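Local atomic coordinates of major Capsid Protein VP1 (Chimpanzee polyomavirus Bob, PDB entry 6Y9I), a protein that forms the pentameric building blocks of a polyomavirus capsid and, as in related polyomaviruses, probably carries the surface that engages glycan receptors. Residues Q73-N78 and M87-V92; E111-A116 and D268-R273; H165-A170 and P178-L183. One frame throughout, in Å; residues are numbered along the deposited sequence.

Contact 1: Q73-N78 and M87-V92; sequences QLPMLN and MMWEAV
L77 and W89 meet in a CH-pi packing contact, reinforced by side-chain hydrogen bonds, where the loop that leaves strand 68-73 folds back on the start of strand 87-98. The methyl L77 CD1 stands over one face of the indole, 3.6 Å from the centroid of the five-membered ring of W89 and 15° off its normal. With chi1 near -66°, L77 turns CG beside its own backbone N and directs both methyls at the indole; the two side chains cross at about a right angle. Tryptophan suits this place because its flat surface takes the leucine while its edge still offers a donor. That donor, W89 NE1, gives a nearly straight hydrogen bond of 2.9 Å to P75 O, which lies in the ring plane, so the indole is pinned against rotation. L74 packs obliquely on the same ring, its CB 3.6 Å from W89 CD1.

Farther along, N78 uses both ends of its amide on the backbone of one residue. N78 OD1 accepts from M87 N at 2.9 Å on a lone pair, and N78 ND2 donates to M87 O, also at 2.9 Å, with that oxygen close to the amide plane. Asparagine thus does for M87 what a neighbouring strand's peptide groups would do. W89 also touches L285 and K287 of strand 272-291 and T20 of strand 8-26. This is an antiparallel strand of the viral jelly-roll, covered by a connecting loop that is bound through the amide of N78 and the carbonyl of P75.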
# COMPACT_ATOMS: atom_id res chain seq x y z
N GLN A 73 28.38 26.28 4.34
CA GLN A 73 28.97 27.44 3.65
C GLN A 73 29.26 27.05 2.20
O GLN A 73 29.97 26.08 2.01
CB GLN A 73 30.28 27.89 4.30
CG GLN A 73 30.94 29.02 3.53
CD GLN A 73 30.09 30.25 3.59
OE1 GLN A 73 29.54 30.60 4.63
NE2 GLN A 73 29.93 30.91 2.47
N LEU A 74 28.72 27.79 1.22
CA LEU A 74 28.98 27.53 -0.22
C LEU A 74 30.17 28.36 -0.68
O LEU A 74 30.53 29.36 -0.06
CB LEU A 74 27.71 27.88 -1.00
CG LEU A 74 26.49 27.01 -0.67
CD1 LEU A 74 25.23 27.57 -1.31
CD2 LEU A 74 26.72 25.58 -1.09
N PRO A 75 30.78 28.01 -1.84
CA PRO A 75 31.85 28.82 -2.43
C PRO A 75 31.37 30.26 -2.61
O PRO A 75 30.31 30.44 -3.11
CB PRO A 75 32.10 28.16 -3.79
CG PRO A 75 31.63 26.73 -3.61
CD PRO A 75 30.45 26.84 -2.67
N MET A 76 32.16 31.22 -2.15
CA MET A 76 31.75 32.65 -2.11
C MET A 76 31.51 33.13 -3.54
O MET A 76 32.36 32.88 -4.39
CB MET A 76 32.83 33.52 -1.44
N LEU A 77 30.35 33.72 -3.83
CA LEU A 77 30.10 34.33 -5.16
C LEU A 77 30.29 35.84 -5.02
O LEU A 77 30.50 36.29 -3.89
CB LEU A 77 28.68 33.98 -5.63
CG LEU A 77 28.43 32.50 -5.92
CD1 LEU A 77 26.99 32.29 -6.35
CD2 LEU A 77 29.38 31.97 -6.98
N ASN A 78 30.24 36.58 -6.13
CA ASN A 78 30.23 38.06 -6.12
C ASN A 78 31.55 38.57 -5.52
O ASN A 78 31.51 39.47 -4.64
CB ASN A 78 28.96 38.52 -5.40
CG ASN A 78 27.74 37.87 -6.00
OD1 ASN A 78 27.62 37.78 -7.23
ND2 ASN A 78 26.83 37.40 -5.16
N MET A 87 25.20 37.10 -8.69
CA MET A 87 24.86 35.65 -8.73
C MET A 87 24.40 35.13 -7.35
O MET A 87 24.81 35.69 -6.33
CB MET A 87 26.06 34.85 -9.23
CG MET A 87 26.63 35.38 -10.55
SD MET A 87 27.99 34.39 -11.21
CE MET A 87 29.24 34.72 -9.98
N MET A 88 23.55 34.10 -7.34
CA MET A 88 23.28 33.25 -6.15
C MET A 88 23.35 31.78 -6.57
O MET A 88 23.05 31.44 -7.74
CB MET A 88 21.91 33.51 -5.53
CG MET A 88 21.75 34.90 -4.97
SD MET A 88 20.06 35.20 -4.46
CE MET A 88 20.15 34.64 -2.76
N TRP A 89 23.78 30.94 -5.64
CA TRP A 89 23.63 29.47 -5.76
C TRP A 89 22.14 29.12 -5.74
O TRP A 89 21.42 29.62 -4.88
CB TRP A 89 24.40 28.78 -4.66
CG TRP A 89 25.88 28.86 -4.87
CD1 TRP A 89 26.79 29.53 -4.10
CD2 TRP A 89 26.62 28.22 -5.92
NE1 TRP A 89 28.05 29.35 -4.60
CE2 TRP A 89 27.98 28.54 -5.71
CE3 TRP A 89 26.26 27.41 -7.02
CZ2 TRP A 89 28.98 28.08 -6.56
CZ3 TRP A 89 27.26 26.95 -7.85
CH2 TRP A 89 28.60 27.29 -7.63
N GLU A 90 21.73 28.28 -6.69
CA GLU A 90 20.35 27.75 -6.80
C GLU A 90 20.41 26.24 -6.60
O GLU A 90 21.05 25.57 -7.41
CB GLU A 90 19.78 28.11 -8.17
CG GLU A 90 18.37 27.66 -8.40
CD GLU A 90 17.95 27.77 -9.85
OE1 GLU A 90 18.77 28.22 -10.68
OE2 GLU A 90 16.79 27.40 -10.17
N ALA A 91 19.78 25.73 -5.54
CA ALA A 91 19.68 24.27 -5.30
C ALA A 91 18.70 23.65 -6.32
O ALA A 91 17.52 24.05 -6.39
CB ALA A 91 19.29 23.98 -3.87
N VAL A 92 19.18 22.69 -7.11
CA VAL A 92 18.41 22.13 -8.26
C VAL A 92 17.88 20.74 -7.91
O VAL A 92 16.74 20.40 -8.29
CB VAL A 92 19.22 22.16 -9.57
CG1 VAL A 92 19.55 23.59 -9.99
CG2 VAL A 92 20.48 21.33 -9.52

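Contact 2: E111-A116 and D268-R273; sequences EAKMAA and DNEAIR
K113 and E270 form a salt bridge at the protein surface, K113 NZ lying 2.9 Å from E270 OE2. The ammonium approaches from above the carboxylate plane, 49° out of it. K113 reaches there with its CG anti to the backbone N (chi1 -176°), the chain running straight until chi4 bends the amine over to the acid. The last methylenes lie alongside the same oxygen, K113 CE coming within 3.5 Å of E270 OE2. A long, flexible lysine can span this gap between loops whose backbones stay apart. The other carboxylate oxygen, E270 OE1, accepts a hydrogen bond from the backbone of K117 of a neighbouring subunit, so one glutamate serves both its own chain and the pentamer interface.

Two waters widen the junction. Water 1 donates to E111 O at 2.9 Å and accepts from D268 N at 3.2 Å. Water 2 donates to E111 OE1 at 2.9 Å and accepts from R273 NE at 2.8 Å, sitting in the plane of the guanidinium, and so relays between an acid and a base whose charged atoms do not touch.

In the second shell, N269 OD1 accepts from A271 N at 3.1 Å; this Asx turn shapes the bend that carries E270. The guanidinium of R273 is steadied by a cation-pi contact with W42 and a bond to S46 O. The segment 111-116 belongs to the long loop between strands 87-98 and 131-138. The other segment, 268-273, turns from strand 252-265 into strand 272-291; K113 also bonds through its backbone to V265, at the end of strand 252-265.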
# COMPACT_ATOMS: atom_id res chain seq x y z
N GLU A 111 17.80 -4.33 26.80
CA GLU A 111 16.72 -3.90 27.72
C GLU A 111 15.34 -4.11 27.10
O GLU A 111 14.36 -3.80 27.78
CB GLU A 111 16.91 -2.44 28.15
CG GLU A 111 18.08 -2.29 29.11
CD GLU A 111 18.26 -0.89 29.66
OE1 GLU A 111 17.32 -0.09 29.57
OE2 GLU A 111 19.32 -0.62 30.21
N ALA A 112 15.22 -4.68 25.90
CA ALA A 112 13.94 -4.67 25.14
C ALA A 112 13.07 -5.87 25.56
O ALA A 112 13.60 -6.92 25.86
CB ALA A 112 14.18 -4.64 23.66
N LYS A 113 11.76 -5.66 25.58
CA LYS A 113 10.70 -6.68 25.83
C LYS A 113 10.93 -7.90 24.93
O LYS A 113 11.22 -7.76 23.73
CB LYS A 113 9.33 -6.04 25.56
CG LYS A 113 8.12 -6.91 25.85
CD LYS A 113 6.81 -6.20 25.54
CE LYS A 113 5.62 -7.13 25.40
NZ LYS A 113 5.03 -7.50 26.72
N MET A 114 10.76 -9.09 25.50
CA MET A 114 10.86 -10.38 24.79
C MET A 114 9.55 -10.63 24.03
O MET A 114 8.46 -10.55 24.63
CB MET A 114 11.11 -11.52 25.77
CG MET A 114 11.11 -12.87 25.12
SD MET A 114 11.51 -14.20 26.32
CE MET A 114 9.98 -14.28 27.26
N ALA A 115 9.64 -10.99 22.75
CA ALA A 115 8.46 -11.36 21.95
C ALA A 115 8.27 -12.87 22.05
O ALA A 115 8.73 -13.59 21.16
CB ALA A 115 8.66 -10.86 20.55
N ALA A 116 7.64 -13.34 23.13
CA ALA A 116 7.33 -14.76 23.43
C ALA A 116 6.46 -14.83 24.69
O ALA A 116 6.52 -13.89 25.50
CB ALA A 116 8.63 -15.52 23.64
N ASP A 268 11.20 -4.17 31.46
CA ASP A 268 10.82 -4.10 32.90
C ASP A 268 9.47 -3.39 33.09
O ASP A 268 8.79 -3.77 34.06
CB ASP A 268 11.88 -3.44 33.79
CG ASP A 268 12.67 -2.34 33.12
OD1 ASP A 268 12.17 -1.80 32.10
OD2 ASP A 268 13.77 -2.03 33.62
N ASN A 269 9.11 -2.40 32.27
CA ASN A 269 7.89 -1.60 32.53
C ASN A 269 7.09 -1.28 31.24
O ASN A 269 5.97 -0.75 31.38
CB ASN A 269 8.27 -0.37 33.36
CG ASN A 269 9.21 0.58 32.66
OD1 ASN A 269 9.55 0.39 31.48
ND2 ASN A 269 9.59 1.63 33.38
N GLU A 270 7.61 -1.65 30.07
CA GLU A 270 6.98 -1.51 28.73
C GLU A 270 6.93 -0.04 28.32
O GLU A 270 6.17 0.27 27.39
CB GLU A 270 5.60 -2.16 28.68
CG GLU A 270 5.68 -3.66 28.83
CD GLU A 270 4.34 -4.36 28.75
OE1 GLU A 270 3.57 -4.35 29.76
OE2 GLU A 270 4.09 -4.94 27.70
N ALA A 271 7.73 0.82 28.95
CA ALA A 271 7.99 2.21 28.52
C ALA A 271 8.78 2.16 27.22
O ALA A 271 9.32 1.10 26.88
CB ALA A 271 8.73 2.97 29.57
N ILE A 272 8.77 3.25 26.46
CA ILE A 272 9.40 3.21 25.12
C ILE A 272 10.54 4.21 25.08
O ILE A 272 10.59 5.14 25.92
CB ILE A 272 8.35 3.40 24.01
CG1 ILE A 272 7.70 4.78 24.04
CG2 ILE A 272 7.31 2.29 24.06
CD1 ILE A 272 8.50 5.83 23.35
N ARG A 273 11.41 4.01 24.10
CA ARG A 273 12.29 5.06 23.57
C ARG A 273 12.08 5.13 22.04
O ARG A 273 12.04 4.09 21.40
CB ARG A 273 13.77 4.75 23.82
CG ARG A 273 14.19 4.48 25.25
CD ARG A 273 15.67 4.14 25.29
NE ARG A 273 16.14 3.90 26.65
CZ ARG A 273 16.72 4.80 27.44
NH1 ARG A 273 16.92 6.05 27.04
NH2 ARG A 273 17.11 4.46 28.65
O HOH W 1 14.18 -3.45 30.65
O HOH W 2 15.88 1.25 27.49

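Contact 3: H165-A170 and P178-L183; sequences HPNDIA and PQLQGL. With MG (magnesium ion), chain O.
P166 and N167, at the start of the short helix 166-170, receive the side chain of L180 from the 3-10 segment 178-181. Just before them, H165 N donates to D168 OD2 at 2.9 Å, tying the helix start to a side chain one turn on. P166 fits here because an N-H at the start of a helix has no carbonyl of a preceding turn to bond, so a proline gives up nothing; its CB lies 4.1 Å from L180 CD2. Its carbonyl meanwhile accepts from both I169 N and A170 N.

At N167 the other methyl arrives, L180 CD1 coming 3.9 Å from N167 CB, and the two side chains cross at about a right angle. In L180, chi1 of -73° turns CG toward the helix, and the fork beyond it brings CD2 to P166 and CD1 to N167. A branched aliphatic chain suits such a double seat. The amide of N167 has its main partner elsewhere, N167 OD1 accepting from L172 N.

Beyond L180, L183 O binds the magnesium ion at 2.3 Å, and E27 of a neighbouring subunit is a further ligand. Water 3, itself a ligand of the metal, donates to Q179 O, so the end of this segment is tied to the interface. The helix packs through P166 and I169 on W202 of strand 202-204, while the 3-10 turn, bonded to E148 through the backbone of L180, leads on toward strand 188-191 of the same three-stranded sheet.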
# COMPACT_ATOMS: atom_id res chain seq x y z
N HIS A 165 9.20 25.69 22.86
CA HIS A 165 7.80 25.26 22.72
C HIS A 165 7.01 26.38 22.06
O HIS A 165 7.35 27.55 22.17
CB HIS A 165 7.26 24.86 24.10
CG HIS A 165 8.18 23.94 24.81
ND1 HIS A 165 8.43 22.66 24.36
CD2 HIS A 165 8.95 24.12 25.91
CE1 HIS A 165 9.30 22.08 25.16
NE2 HIS A 165 9.64 22.95 26.12
N PRO A 166 5.92 26.04 21.34
CA PRO A 166 5.10 27.06 20.71
C PRO A 166 4.63 28.19 21.63
O PRO A 166 4.63 29.30 21.16
CB PRO A 166 3.90 26.24 20.20
CG PRO A 166 4.50 24.89 19.90
CD PRO A 166 5.49 24.67 21.01
N ASN A 167 4.26 27.91 22.88
CA ASN A 167 3.76 28.98 23.80
C ASN A 167 4.89 29.91 24.27
O ASN A 167 4.52 31.05 24.64
CB ASN A 167 2.94 28.47 24.97
CG ASN A 167 1.95 29.54 25.36
OD1 ASN A 167 1.40 30.22 24.49
ND2 ASN A 167 1.76 29.75 26.65
N ASP A 168 6.15 29.48 24.24
CA ASP A 168 7.35 30.33 24.44
C ASP A 168 7.28 31.46 23.43
O ASP A 168 7.68 32.56 23.76
CB ASP A 168 8.68 29.57 24.29
CG ASP A 168 8.96 28.50 25.34
OD1 ASP A 168 8.36 28.59 26.43
OD2 ASP A 168 9.76 27.55 25.08
N ILE A 169 6.75 31.21 22.24
CA ILE A 169 6.64 32.26 21.20
C ILE A 169 5.28 32.92 21.31
O ILE A 169 5.25 34.14 21.37
CB ILE A 169 6.94 31.69 19.80
CG1 ILE A 169 8.42 31.33 19.73
CG2 ILE A 169 6.53 32.68 18.72
CD1 ILE A 169 8.69 30.06 19.01
N ALA A 170 4.21 32.15 21.38
CA ALA A 170 2.82 32.66 21.32
C ALA A 170 2.47 33.42 22.61
O ALA A 170 1.67 34.36 22.52
CB ALA A 170 1.87 31.52 21.08
N PRO A 178 -5.44 26.40 25.16
CA PRO A 178 -6.14 25.43 24.32
C PRO A 178 -6.21 25.80 22.83
O PRO A 178 -6.32 24.92 22.04
CB PRO A 178 -7.54 25.35 24.93
CG PRO A 178 -7.33 25.69 26.38
CD PRO A 178 -6.20 26.71 26.38
N GLN A 179 -6.11 27.09 22.49
CA GLN A 179 -5.99 27.55 21.06
C GLN A 179 -4.87 26.78 20.33
O GLN A 179 -5.00 26.55 19.12
CB GLN A 179 -5.70 29.04 20.99
CG GLN A 179 -6.90 29.91 21.33
CD GLN A 179 -6.52 31.38 21.36
OE1 GLN A 179 -5.59 31.79 20.69
NE2 GLN A 179 -7.28 32.15 22.13
N LEU A 180 -3.81 26.38 21.04
CA LEU A 180 -2.63 25.68 20.48
C LEU A 180 -2.96 24.28 19.96
O LEU A 180 -2.09 23.73 19.26
CB LEU A 180 -1.53 25.61 21.54
CG LEU A 180 -0.85 26.94 21.82
CD1 LEU A 180 -0.03 26.90 23.07
CD2 LEU A 180 0.00 27.35 20.64
N GLN A 181 -4.12 23.72 20.28
CA GLN A 181 -4.58 22.42 19.72
C GLN A 181 -5.11 22.62 18.30
O GLN A 181 -5.39 21.61 17.61
CB GLN A 181 -5.59 21.79 20.68
CG GLN A 181 -4.90 21.29 21.94
CD GLN A 181 -5.79 20.87 23.09
OE1 GLN A 181 -5.30 20.65 24.19
NE2 GLN A 181 -7.09 20.73 22.83
N GLY A 182 -5.35 23.87 17.93
CA GLY A 182 -5.70 24.28 16.56
C GLY A 182 -4.50 24.98 15.95
O GLY A 182 -3.36 24.50 16.14
N LEU A 183 -4.75 26.07 15.25
CA LEU A 183 -3.69 26.82 14.55
C LEU A 183 -3.65 28.24 15.14
O LEU A 183 -4.59 29.02 14.87
CB LEU A 183 -4.00 26.83 13.05
CG LEU A 183 -2.82 27.12 12.12
CD1 LEU A 183 -2.23 28.50 12.40
CD2 LEU A 183 -1.77 26.04 12.23
MG MG O . -6.48 29.90 15.90
O HOH W 3 -6.61 28.17 17.66
O HOH W 4 -5.38 31.39 17.43
O HOH W 5 -6.63 31.64 14.50

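In the fold
Contacts 1 and 2 both reach the large antiparallel sheet, in which strands 87-98 and 272-291 are neighbours, yet they lie on opposite sides of the chain's centre, their own centres about 49 Å apart. Contact 3 stands away from that sheet, beside the three-stranded one; its centre is about 36 Å from that of contact 1 and 33 Å from that of contact 2. Along the chain, contact 1 is complete before the others begin, and both segments of contact 3 fall between those of contact 2. Contacts 2 and 3 touch the same neighbouring subunit, whereas no other chain of the pentamer touches contact 1, so within the pentamer it is a contact of a single chain.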